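Reticulocyte-binding protein 2a (Plasmodium vivax, PDB 4Z8N) probably binds a receptor on the red blood cell surface through this helical erythrocyte-binding domain, helping the malaria parasite to invade its host cell. Local coordinates at residues Y7-N12 with E219-K224; Q16-S19 with F24-Q27; F31-Y36 with E156-R161. One frame throughout, in Å; residues are numbered along the deposited sequence.

Contact 1: residues Y7-N12 with E219-K224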
loop_
_atom_site.group_PDB
_atom_site.type_symbol
_atom_site.label_atom_id
_atom_site.label_comp_id
_atom_site.label_asym_id
_atom_site.label_seq_id
_atom_site.Cartn_x
_atom_site.Cartn_y
_atom_site.Cartn_z
ATOM N N TYR A 7 -5.936 -4.216 -3.048
ATOM C CA TYR A 7 -5.667 -4.049 -1.621
ATOM C C TYR A 7 -4.455 -4.827 -1.118
ATOM O O TYR A 7 -3.913 -4.514 -0.059
ATOM C CB TYR A 7 -6.900 -4.456 -0.801
ATOM C CG TYR A 7 -7.364 -5.886 -1.009
ATOM C CD1 TYR A 7 -6.816 -6.935 -0.279
ATOM C CD2 TYR A 7 -8.360 -6.183 -1.933
ATOM C CE1 TYR A 7 -7.248 -8.243 -0.467
ATOM C CE2 TYR A 7 -8.795 -7.481 -2.128
ATOM C CZ TYR A 7 -8.237 -8.507 -1.395
ATOM O OH TYR A 7 -8.677 -9.798 -1.595
ATOM N N LEU A 8 -4.028 -5.841 -1.862
ATOM C CA LEU A 8 -3.019 -6.753 -1.336
ATOM C C LEU A 8 -1.607 -6.181 -1.403
ATOM O O LEU A 8 -0.950 -6.219 -2.441
ATOM C CB LEU A 8 -3.066 -8.096 -2.068
ATOM C CG LEU A 8 -2.148 -9.163 -1.462
ATOM C CD1 LEU A 8 -2.433 -9.350 0.024
ATOM C CD2 LEU A 8 -2.278 -10.483 -2.202
ATOM N N ASP A 9 -1.158 -5.651 -0.274
ATOM C CA ASP A 9 0.225 -5.237 -0.094
ATOM C C ASP A 9 0.780 -5.992 1.105
ATOM O O ASP A 9 0.016 -6.562 1.880
ATOM C CB ASP A 9 0.328 -3.725 0.116
ATOM C CG ASP A 9 -0.112 -2.936 -1.100
ATOM O OD1 ASP A 9 0.101 -3.417 -2.233
ATOM O OD2 ASP A 9 -0.669 -1.832 -0.927
ATOM N N PHE A 10 2.099 -5.999 1.263
ATOM C CA PHE A 10 2.708 -6.737 2.366
ATOM C C PHE A 10 3.576 -5.846 3.246
ATOM O O PHE A 10 4.571 -5.280 2.790
ATOM C CB PHE A 10 3.532 -7.906 1.825
ATOM C CG PHE A 10 2.742 -8.844 0.961
ATOM C CD1 PHE A 10 1.843 -9.736 1.526
ATOM C CD2 PHE A 10 2.886 -8.823 -0.417
ATOM C CE1 PHE A 10 1.107 -10.593 0.734
ATOM C CE2 PHE A 10 2.152 -9.678 -1.216
ATOM C CZ PHE A 10 1.263 -10.567 -0.641
ATOM N N SER A 11 3.184 -5.721 4.508
ATOM C CA SER A 11 3.975 -4.986 5.488
ATOM C C SER A 11 4.826 -5.961 6.294
ATOM O O SER A 11 4.669 -7.177 6.164
ATOM C CB SER A 11 3.072 -4.170 6.411
ATOM O OG SER A 11 3.786 -3.089 6.987
ATOM N N ASN A 12 5.723 -5.442 7.125
ATOM C CA ASN A 12 6.604 -6.325 7.882
ATOM C C ASN A 12 7.097 -5.779 9.216
ATOM O O ASN A 12 6.483 -4.896 9.820
ATOM C CB ASN A 12 7.821 -6.704 7.029
ATOM C CG ASN A 12 8.737 -5.520 6.737
ATOM O OD1 ASN A 12 8.466 -4.384 7.131
ATOM N ND2 ASN A 12 9.840 -5.791 6.052
ATOM N N GLU A 219 -5.104 0.328 7.317
ATOM C CA GLU A 219 -4.619 1.081 8.470
ATOM C C GLU A 219 -3.121 1.347 8.360
ATOM O O GLU A 219 -2.634 2.392 8.790
ATOM C CB GLU A 219 -4.919 0.335 9.771
ATOM C CG GLU A 219 -6.384 0.298 10.159
ATOM C CD GLU A 219 -6.641 -0.608 11.349
ATOM O OE1 GLU A 219 -5.770 -1.450 11.654
ATOM O OE2 GLU A 219 -7.709 -0.479 11.977
ATOM N N ALA A 220 -2.395 0.395 7.782
ATOM C CA ALA A 220 -0.962 0.555 7.559
ATOM C C ALA A 220 -0.687 1.696 6.576
ATOM O O ALA A 220 0.194 2.528 6.805
ATOM C CB ALA A 220 -0.355 -0.747 7.052
ATOM N N HIS A 221 -1.444 1.733 5.485
ATOM C CA HIS A 221 -1.330 2.819 4.516
ATOM C C HIS A 221 -1.794 4.144 5.111
ATOM O O HIS A 221 -1.213 5.192 4.834
ATOM C CB HIS A 221 -2.132 2.506 3.252
ATOM C CG HIS A 221 -1.461 1.529 2.337
ATOM N ND1 HIS A 221 -0.206 1.750 1.807
ATOM C CD2 HIS A 221 -1.872 0.337 1.846
ATOM C CE1 HIS A 221 0.128 0.730 1.038
ATOM N NE2 HIS A 221 -0.864 -0.143 1.045
ATOM N N THR A 222 -2.848 4.089 5.921
ATOM C CA THR A 222 -3.374 5.275 6.590
ATOM C C THR A 222 -2.324 5.922 7.494
ATOM O O THR A 222 -2.210 7.148 7.553
ATOM C CB THR A 222 -4.628 4.929 7.423
ATOM O OG1 THR A 222 -5.757 4.800 6.551
ATOM C CG2 THR A 222 -4.916 6.009 8.446
ATOM N N GLY A 223 -1.559 5.091 8.195
ATOM C CA GLY A 223 -0.476 5.579 9.029
ATOM C C GLY A 223 0.568 6.341 8.230
ATOM O O GLY A 223 1.077 7.366 8.683
ATOM N N LYS A 224 0.883 5.840 7.038
ATOM C CA LYS A 224 1.866 6.481 6.168
ATOM C C LYS A 224 1.346 7.810 5.632
ATOM O O LYS A 224 2.084 8.792 5.560
ATOM C CB LYS A 224 2.239 5.565 5.001
ATOM C CG LYS A 224 2.788 4.210 5.413
ATOM C CD LYS A 224 4.103 4.344 6.159
ATOM C CE LYS A 224 4.727 2.980 6.399
ATOM N NZ LYS A 224 6.041 3.081 7.086
#
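D9 and H221 meet through one short hydrogen bond: H221 NE2 gives its proton to D9 OD2 at 2.6 Å, with an N-H...O angle of 148°. The aspartate takes it on the anti lone pair of OD2, the one facing away from OD1, and the oxygen sits at the rim of the imidazole, tilted 15° out of the ring plane. Carboxylate and ring are turned almost perpendicular, 82° apart. The backbones stay well separated, 9.4 Å between D9 CA and H221 CA, and the two side chains share that gap, the histidine covering about half. Its CG lies beside its own backbone N (chi1 -77°), and from there the ring swings off the helix toward the strand. S11 and A220, whose CB atoms point at the opposite segment, add a little buried surface without close contact.

Both polar ends of the imidazole are engaged, since H221 ND1 is hydrogen-bonded to S266 OG; this should fix the rotation of the ring. D9 is held just as fully. OD2 also forms a salt bridge with R269, while OD1 is bonded to S19 OG and T20 N. The nearby arginine probably keeps the buried acid ionised.

The contact is a His-carboxylate pair close to the centre of the folded domain. It ties strand 9-11 to helix 199-237, with helix 246-297 supplying S266 and R269, I17 of strand 17-19 packing against D9 and H221, and helix 94-115 touching L8 and F10.

Contact 2: residues Q16-S19 with F24-Q27; sequences QIIS and FYVQ
The connection from the second strand of the small antiparallel hairpin to helix 26-37 brings S19 against F24. Its one direct hydrogen bond runs from S19 N to F24 O, 3.0 Å and nearly straight at 169°; the amide arrives in the carbonyl plane, on a lone pair. In return F24 CA makes a CA-H...O contact with S19 O. That same carbonyl oxygen also lies at the edge of the phenyl ring, in its plane, 3.5 Å from F24 CD1. F24 itself has a positive phi (68°), a local twist of the backbone shortly before the helix.

Next to this, I18 and Y25 run side by side and point the same way. I18 CG1 packs on Y25 CE2 at 4.0 Å, and I18 CD1 reaches the phenol oxygen, 3.6 Å from Y25 OH. The isoleucine is extended beyond CG1 (chi2 180°), which carries its methyl as far as the hydroxyl end of the ring. Two waters extend the join. One donates to I17 O and accepts from V26 N, where the chain runs into helix 26-37; the other donates to Q27 OE1 and weakly to Q16 OE1.

S19 OG turns elsewhere, to D9 OD1 and V21 N. The Y25 side chain is about 8 Å from that of E120, a calcium ligand in another crystal structure of this protein, though no ion is bound here. Around the contact, helix 42-69 receives the F24 ring, M119 and M126 of helix 119-136 touch Y25, helix 199-237 packs on I17, and F265 of helix 246-297 lies against S19 and V26.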
loop_
_atom_site.group_PDB
_atom_site.type_symbol
_atom_site.label_atom_id
_atom_site.label_comp_id
_atom_site.label_asym_id
_atom_site.label_seq_id
_atom_site.Cartn_x
_atom_site.Cartn_y
_atom_site.Cartn_z
ATOM N N GLN A 16 7.944 -1.230 6.557
ATOM C CA GLN A 16 7.987 -1.064 5.114
ATOM C C GLN A 16 6.769 -1.752 4.494
ATOM O O GLN A 16 6.277 -2.757 5.009
ATOM C CB GLN A 16 9.295 -1.626 4.542
ATOM C CG GLN A 16 9.173 -3.064 4.049
ATOM C CD GLN A 16 10.425 -3.594 3.360
ATOM O OE1 GLN A 16 11.289 -2.834 2.910
ATOM N NE2 GLN A 16 10.516 -4.913 3.261
ATOM N N ILE A 17 6.259 -1.185 3.412
ATOM C CA ILE A 17 5.143 -1.795 2.711
ATOM C C ILE A 17 5.581 -2.137 1.298
ATOM O O ILE A 17 5.889 -1.250 0.502
ATOM C CB ILE A 17 3.905 -0.872 2.673
ATOM C CG1 ILE A 17 3.402 -0.586 4.093
ATOM C CG2 ILE A 17 2.798 -1.500 1.838
ATOM C CD1 ILE A 17 2.189 0.332 4.143
ATOM N N ILE A 18 5.638 -3.429 0.999
ATOM C CA ILE A 18 5.933 -3.873 -0.353
ATOM C C ILE A 18 4.625 -4.055 -1.104
ATOM O O ILE A 18 3.779 -4.857 -0.706
ATOM C CB ILE A 18 6.736 -5.178 -0.360
ATOM C CG1 ILE A 18 8.104 -4.950 0.284
ATOM C CG2 ILE A 18 6.893 -5.696 -1.781
ATOM C CD1 ILE A 18 8.966 -6.184 0.332
ATOM N N SER A 19 4.455 -3.298 -2.182
ATOM C CA SER A 19 3.198 -3.298 -2.913
ATOM C C SER A 19 3.244 -4.228 -4.120
ATOM O O SER A 19 4.293 -4.414 -4.736
ATOM C CB SER A 19 2.843 -1.877 -3.353
ATOM O OG SER A 19 1.597 -1.845 -4.022
ATOM N N PHE A 24 5.650 -0.412 -6.657
ATOM C CA PHE A 24 6.091 -1.529 -5.808
ATOM C C PHE A 24 6.858 -1.133 -4.538
ATOM O O PHE A 24 6.528 -1.598 -3.446
ATOM C CB PHE A 24 6.936 -2.505 -6.635
ATOM C CG PHE A 24 6.313 -2.868 -7.955
ATOM C CD1 PHE A 24 5.187 -3.675 -8.007
ATOM C CD2 PHE A 24 6.845 -2.392 -9.144
ATOM C CE1 PHE A 24 4.608 -4.004 -9.218
ATOM C CE2 PHE A 24 6.271 -2.717 -10.359
ATOM C CZ PHE A 24 5.150 -3.524 -10.397
ATOM N N TYR A 25 7.882 -0.296 -4.673
ATOM C CA TYR A 25 8.648 0.167 -3.512
ATOM C C TYR A 25 8.570 1.680 -3.392
ATOM O O TYR A 25 8.572 2.387 -4.399
ATOM C CB TYR A 25 10.113 -0.266 -3.608
ATOM C CG TYR A 25 10.356 -1.735 -3.343
ATOM C CD1 TYR A 25 10.049 -2.695 -4.300
ATOM C CD2 TYR A 25 10.915 -2.159 -2.143
ATOM C CE1 TYR A 25 10.277 -4.036 -4.064
ATOM C CE2 TYR A 25 11.149 -3.500 -1.897
ATOM C CZ TYR A 25 10.828 -4.433 -2.862
ATOM O OH TYR A 25 11.057 -5.769 -2.624
ATOM N N VAL A 26 8.520 2.179 -2.161
ATOM C CA VAL A 26 8.349 3.612 -1.940
ATOM C C VAL A 26 9.588 4.401 -2.381
ATOM O O VAL A 26 9.473 5.554 -2.791
ATOM C CB VAL A 26 8.022 3.920 -0.456
ATOM C CG1 VAL A 26 9.196 3.567 0.450
ATOM C CG2 VAL A 26 7.619 5.379 -0.284
ATOM N N GLN A 27 10.760 3.772 -2.319
ATOM C CA GLN A 27 12.000 4.406 -2.770
ATOM C C GLN A 27 11.913 4.804 -4.243
ATOM O O GLN A 27 12.442 5.839 -4.649
ATOM C CB GLN A 27 13.200 3.475 -2.559
ATOM C CG GLN A 27 13.528 3.162 -1.099
ATOM C CD GLN A 27 12.927 1.848 -0.626
ATOM O OE1 GLN A 27 11.742 1.581 -0.834
ATOM N NE2 GLN A 27 13.746 1.019 0.013
HETATM O O HOH W 1 10.417 -0.385 0.728
HETATM O O HOH W 2 8.070 0.350 0.202
#

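Contact 3: residues F31-Y36 with E156-R161; sequences FAEIKY and EIYVER
Y36 and R161 reach for each other from opposite directions, and the arginine meets the phenol with the edge of its guanidinium. R161 NH1 donates to Y36 OH at 3.2 Å; the oxygen lies in the guanidinium plane, while the tyrosine ring is turned 57° to that plane. R161 is extended from CG to NE, which gives it the length to cross between the helices, and I157 CG2 sits over the centre of one guanidinium face, 3.5 Å above it. Y36 starts from the crowded position, its CG between the backbone N and the carbonyl carbon (chi1 65°), and this folds the ring back along its own helix until one face lies by E33 O, offset toward the rim.

E33 and Y158 run antiparallel alongside one another, with Y158 OH giving only a weak hydrogen bond to E33 OE1 at 3.4 Å. Carboxylate and ring planes are 64° apart, and OE1 lies obliquely to the ring. Across 31-36 and 156-161 the touching is done by side chains, the nearest CA atoms, those of E33 and Y158, being 10.7 Å apart. Helices 26-37 and 149-162 are short members of the mostly helical erythrocyte-binding domain, packed beside the long helices 199-237 and 246-297.

E33 OE1 is 4.5 Å from R161 NH1, too far for a salt bridge, though the opposite charges may still attract. Y260 of helix 246-297 stacks on Y158, touches E33, and its hydroxyl is weakly bonded to R161 NH1. V232 of helix 199-237 also touches Y158.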
loop_
_atom_site.group_PDB
_atom_site.type_symbol
_atom_site.label_atom_id
_atom_site.label_comp_id
_atom_site.label_asym_id
_atom_site.label_seq_id
_atom_site.Cartn_x
_atom_site.Cartn_y
_atom_site.Cartn_z
ATOM N N PHE A 31 12.504 8.420 -5.908
ATOM C CA PHE A 31 13.450 8.734 -6.973
ATOM C C PHE A 31 12.772 9.494 -8.110
ATOM O O PHE A 31 13.395 10.332 -8.765
ATOM C CB PHE A 31 14.103 7.455 -7.504
ATOM C CG PHE A 31 14.949 6.740 -6.489
ATOM C CD1 PHE A 31 15.639 7.449 -5.518
ATOM C CD2 PHE A 31 15.045 5.357 -6.497
ATOM C CE1 PHE A 31 16.419 6.794 -4.579
ATOM C CE2 PHE A 31 15.822 4.695 -5.559
ATOM C CZ PHE A 31 16.510 5.415 -4.599
ATOM N N ALA A 32 11.495 9.202 -8.338
ATOM C CA ALA A 32 10.720 9.904 -9.353
ATOM C C ALA A 32 10.454 11.343 -8.927
ATOM O O ALA A 32 10.447 12.251 -9.756
ATOM C CB ALA A 32 9.407 9.176 -9.623
ATOM N N GLU A 33 10.243 11.545 -7.629
ATOM C CA GLU A 33 9.994 12.880 -7.086
ATOM C C GLU A 33 11.222 13.775 -7.196
ATOM O O GLU A 33 11.111 14.944 -7.568
ATOM C CB GLU A 33 9.548 12.794 -5.624
ATOM C CG GLU A 33 8.150 12.234 -5.449
ATOM C CD GLU A 33 7.105 13.058 -6.177
ATOM O OE1 GLU A 33 7.210 14.303 -6.160
ATOM O OE2 GLU A 33 6.188 12.460 -6.777
ATOM N N ILE A 34 12.386 13.223 -6.867
ATOM C CA ILE A 34 13.643 13.958 -6.966
ATOM C C ILE A 34 13.888 14.410 -8.403
ATOM O O ILE A 34 14.410 15.502 -8.643
ATOM C CB ILE A 34 14.834 13.104 -6.479
ATOM C CG1 ILE A 34 14.724 12.847 -4.977
ATOM C CG2 ILE A 34 16.160 13.792 -6.773
ATOM C CD1 ILE A 34 14.788 14.108 -4.143
ATOM N N LYS A 35 13.475 13.576 -9.354
ATOM C CA LYS A 35 13.712 13.832 -10.770
ATOM C C LYS A 35 13.226 15.207 -11.221
ATOM O O LYS A 35 13.950 15.917 -11.916
ATOM C CB LYS A 35 13.055 12.745 -11.622
ATOM C CG LYS A 35 13.262 12.926 -13.115
ATOM C CD LYS A 35 12.682 11.759 -13.898
ATOM C CE LYS A 35 13.717 10.672 -14.118
ATOM N NZ LYS A 35 14.511 10.913 -15.359
ATOM N N TYR A 36 12.018 15.599 -10.827
ATOM C CA TYR A 36 11.526 16.917 -11.225
ATOM C C TYR A 36 11.636 17.938 -10.092
ATOM O O TYR A 36 11.309 19.113 -10.269
ATOM C CB TYR A 36 10.085 16.830 -11.740
ATOM C CG TYR A 36 9.044 16.421 -10.725
ATOM C CD1 TYR A 36 8.359 17.374 -9.981
ATOM C CD2 TYR A 36 8.719 15.085 -10.534
ATOM C CE1 TYR A 36 7.393 17.008 -9.061
ATOM C CE2 TYR A 36 7.755 14.709 -9.614
ATOM C CZ TYR A 36 7.095 15.675 -8.882
ATOM O OH TYR A 36 6.134 15.310 -7.968
ATOM N N GLU A 156 5.552 24.244 -1.270
ATOM C CA GLU A 156 4.237 24.806 -1.548
ATOM C C GLU A 156 3.418 23.851 -2.410
ATOM O O GLU A 156 2.211 23.703 -2.218
ATOM C CB GLU A 156 4.367 26.166 -2.237
ATOM C CG GLU A 156 3.037 26.852 -2.508
ATOM C CD GLU A 156 2.266 27.155 -1.237
ATOM O OE1 GLU A 156 2.904 27.491 -0.217
ATOM O OE2 GLU A 156 1.021 27.050 -1.257
ATOM N N ILE A 157 4.086 23.201 -3.357
ATOM C CA ILE A 157 3.437 22.204 -4.197
ATOM C C ILE A 157 2.985 21.012 -3.360
ATOM O O ILE A 157 1.855 20.545 -3.497
ATOM C CB ILE A 157 4.367 21.721 -5.324
ATOM C CG1 ILE A 157 4.701 22.885 -6.260
ATOM C CG2 ILE A 157 3.723 20.580 -6.095
ATOM C CD1 ILE A 157 5.609 22.513 -7.407
ATOM N N TYR A 158 3.865 20.536 -2.482
ATOM C CA TYR A 158 3.554 19.397 -1.618
ATOM C C TYR A 158 2.426 19.709 -0.641
ATOM O O TYR A 158 1.524 18.897 -0.440
ATOM C CB TYR A 158 4.794 18.954 -0.837
ATOM C CG TYR A 158 5.861 18.301 -1.684
ATOM C CD1 TYR A 158 5.567 17.810 -2.948
ATOM C CD2 TYR A 158 7.162 18.167 -1.214
ATOM C CE1 TYR A 158 6.537 17.210 -3.723
ATOM C CE2 TYR A 158 8.139 17.566 -1.984
ATOM C CZ TYR A 158 7.821 17.089 -3.237
ATOM O OH TYR A 158 8.787 16.492 -4.012
ATOM N N VAL A 159 2.496 20.885 -0.026
ATOM C CA VAL A 159 1.492 21.319 0.938
ATOM C C VAL A 159 0.101 21.358 0.304
ATOM O O VAL A 159 -0.862 20.844 0.870
ATOM C CB VAL A 159 1.846 22.707 1.526
ATOM C CG1 VAL A 159 0.629 23.365 2.147
ATOM C CG2 VAL A 159 2.970 22.585 2.548
ATOM N N GLU A 160 -0.000 21.952 -0.881
ATOM C CA GLU A 160 -1.283 22.060 -1.569
ATOM C C GLU A 160 -1.838 20.682 -1.944
ATOM O O GLU A 160 -3.048 20.459 -1.915
ATOM C CB GLU A 160 -1.143 22.935 -2.818
ATOM C CG GLU A 160 -2.450 23.206 -3.554
ATOM C CD GLU A 160 -3.427 24.057 -2.754
ATOM O OE1 GLU A 160 -2.995 24.746 -1.806
ATOM O OE2 GLU A 160 -4.633 24.035 -3.079
ATOM N N ARG A 161 -0.947 19.759 -2.287
ATOM C CA ARG A 161 -1.360 18.418 -2.680
ATOM C C ARG A 161 -1.907 17.598 -1.512
ATOM O O ARG A 161 -2.903 16.898 -1.666
ATOM C CB ARG A 161 -0.196 17.679 -3.343
ATOM C CG ARG A 161 0.078 18.149 -4.761
ATOM C CD ARG A 161 1.295 17.469 -5.355
ATOM N NE ARG A 161 1.511 17.874 -6.742
ATOM C CZ ARG A 161 2.536 17.475 -7.486
ATOM N NH1 ARG A 161 3.449 16.655 -6.978
ATOM N NH2 ARG A 161 2.650 17.897 -8.737
#

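How the contacts relate
Contacts 1 and 2 form one continuous patch near the centre of the folded domain, their centres 9 Å apart. They share the two-stranded antiparallel sheet, strand 9-11 belonging to the first and strand 17-19 to the second. Contact 3 lies further out, about 18 Å from contact 2 and 22 Å from contact 1, measured between centres; helix 26-37 connects it to contact 2. Along the chain, contact 2 closes before contact 3 opens, and both fall within the long span joined by contact 1. The N-terminal region is thus joined to later helices at a central point, on 199-237, and a more peripheral one, on 149-162, consistent with its being an integral part of the erythrocyte-binding domain.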